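Uncharacterized protein (PDB 4L3U) is of unknown function, a small all-helical protein with a DUF4844 domain from Acinetobacter baumannii. Local coordinates at residues R98-V101 with A102-E106. Numbering follows the deposited sequence.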
loop_
_atom_site.group_PDB
_atom_site.type_symbol
_atom_site.label_atom_id
_atom_site.label_comp_id
_atom_site.label_asym_id
_atom_site.label_seq_id
_atom_site.Cartn_x
_atom_site.Cartn_y
_atom_site.Cartn_z
ATOM N N ARG A 98 -6.450 -9.439 -0.627
ATOM C CA ARG A 98 -5.289 -9.177 0.218
ATOM C C ARG A 98 -4.003 -9.158 -0.600
ATOM O O ARG A 98 -3.106 -8.361 -0.332
ATOM C CB ARG A 98 -5.169 -10.207 1.340
ATOM C CG ARG A 98 -6.182 -10.029 2.449
ATOM C CD ARG A 98 -5.708 -10.678 3.732
ATOM N NE ARG A 98 -5.320 -12.068 3.523
ATOM C CZ ARG A 98 -6.168 -13.093 3.504
ATOM N NH1 ARG A 98 -7.470 -12.899 3.683
ATOM N NH2 ARG A 98 -5.709 -14.318 3.301
ATOM N N GLU A 99 -3.919 -10.036 -1.595
ATOM C CA GLU A 99 -2.738 -10.110 -2.448
ATOM C C GLU A 99 -2.598 -8.853 -3.293
ATOM O O GLU A 99 -1.491 -8.397 -3.564
ATOM C CB GLU A 99 -2.808 -11.334 -3.362
ATOM C CG GLU A 99 -2.677 -12.668 -2.641
ATOM C CD GLU A 99 -1.262 -12.959 -2.168
ATOM O OE1 GLU A 99 -0.358 -12.130 -2.411
ATOM O OE2 GLU A 99 -1.056 -14.026 -1.551
ATOM N N GLN A 100 -3.728 -8.294 -3.712
ATOM C CA GLN A 100 -3.713 -7.094 -4.535
ATOM C C GLN A 100 -3.285 -5.881 -3.711
ATOM O O GLN A 100 -2.629 -4.978 -4.224
ATOM C CB GLN A 100 -5.087 -6.847 -5.161
ATOM C CG GLN A 100 -5.077 -5.769 -6.231
ATOM C CD GLN A 100 -4.255 -6.156 -7.445
ATOM O OE1 GLN A 100 -3.936 -7.329 -7.647
ATOM N NE2 GLN A 100 -3.901 -5.166 -8.259
ATOM N N VAL A 101 -3.662 -5.866 -2.436
ATOM C CA VAL A 101 -3.262 -4.793 -1.531
ATOM C C VAL A 101 -1.750 -4.813 -1.329
ATOM O O VAL A 101 -1.105 -3.767 -1.307
ATOM C CB VAL A 101 -3.966 -4.910 -0.156
ATOM C CG1 VAL A 101 -3.336 -3.968 0.872
ATOM C CG2 VAL A 101 -5.441 -4.615 -0.290
ATOM N N ALA A 102 -1.197 -6.012 -1.174
ATOM C CA ALA A 102 0.239 -6.185 -1.010
ATOM C C ALA A 102 0.981 -5.715 -2.257
ATOM O O ALA A 102 1.967 -4.994 -2.161
ATOM C CB ALA A 102 0.562 -7.637 -0.717
ATOM N N THR A 103 0.500 -6.129 -3.424
ATOM C CA THR A 103 1.096 -5.725 -4.689
ATOM C C THR A 103 1.053 -4.208 -4.828
ATOM O O THR A 103 2.015 -3.589 -5.277
ATOM C CB THR A 103 0.353 -6.382 -5.875
ATOM O OG1 THR A 103 0.543 -7.802 -5.829
ATOM C CG2 THR A 103 0.859 -5.853 -7.215
ATOM N N THR A 104 -0.073 -3.618 -4.442
ATOM C CA THR A 104 -0.253 -2.171 -4.511
ATOM C C THR A 104 0.754 -1.460 -3.607
ATOM O O THR A 104 1.349 -0.459 -4.000
ATOM C CB THR A 104 -1.701 -1.775 -4.126
ATOM O OG1 THR A 104 -2.619 -2.355 -5.061
ATOM C CG2 THR A 104 -1.888 -0.261 -4.120
ATOM N N PHE A 105 0.958 -1.986 -2.404
ATOM C CA PHE A 105 1.897 -1.385 -1.463
ATOM C C PHE A 105 3.347 -1.635 -1.863
ATOM O O PHE A 105 4.244 -0.905 -1.447
ATOM C CB PHE A 105 1.648 -1.904 -0.047
ATOM C CG PHE A 105 0.725 -1.036 0.761
ATOM C CD1 PHE A 105 -0.641 -1.060 0.541
ATOM C CD2 PHE A 105 1.223 -0.187 1.740
ATOM C CE1 PHE A 105 -1.493 -0.257 1.281
ATOM C CE2 PHE A 105 0.375 0.616 2.483
ATOM C CZ PHE A 105 -0.983 0.581 2.252
ATOM N N GLU A 106 3.576 -2.673 -2.662
ATOM C CA GLU A 106 4.915 -2.958 -3.157
ATOM C C GLU A 106 5.338 -1.846 -4.099
ATOM O O GLU A 106 6.519 -1.526 -4.205
ATOM C CB GLU A 106 4.956 -4.308 -3.874
ATOM C CG GLU A 106 5.108 -5.502 -2.944
ATOM C CD GLU A 106 5.052 -6.835 -3.676
ATOM O OE1 GLU A 106 4.632 -6.862 -4.854
ATOM O OE2 GLU A 106 5.435 -7.861 -3.074
HETATM O O HOH W 1 1.088 -10.159 -4.018
#
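Val101 lays its CG1 methyl alongside the Phe105 ring, one helical turn further on and off the ring plane, nearest CD1 at 4.0 Å. The two side chains lie alongside each other and point the same way. Rotation of the valine, with CG1 anti to the backbone N (chi1 168°), swings that methyl toward the ring. The CD1 edge of the ring comes to the backbone, CD1 of Phe105 lying 3.3 Å from Val101 O near the ring plane, while that oxygen accepts the helical bond from Phe105 N.

Thr104 shows how a hydroxyl can be satisfied within its own helix. Its OG1 sits beside the backbone N (chi1 -62°) and donates to Gln100 O over 2.8 Å, whereas Thr104 N reaches the same oxygen at 2.9 Å. The two donors approach from opposite faces of the carbonyl plane, so one acceptor serves both and the hydroxyl of this buried residue finds a partner within the turn.

On a more open side of the helix, Glu99 and Thr103 are joined through a water, which donates to Glu99 OE1 at 2.9 Å and accepts from Thr103 OG1 at 3.0 Å. Arg98 forms a salt bridge through NH2 with Glu129 of helix 120-134. Ile85 of helix 74-86 touches both Val101 and Phe105, and Val55 of helix 45-68 meets Thr104. The whole is an amphipathic alpha-helix with i to i+4 contacts, apolar between Val101 and Phe105 and hydroxyl-to-carbonyl between Thr104 and Gln100, its apolar ridge packed into the core of an all-helical domain.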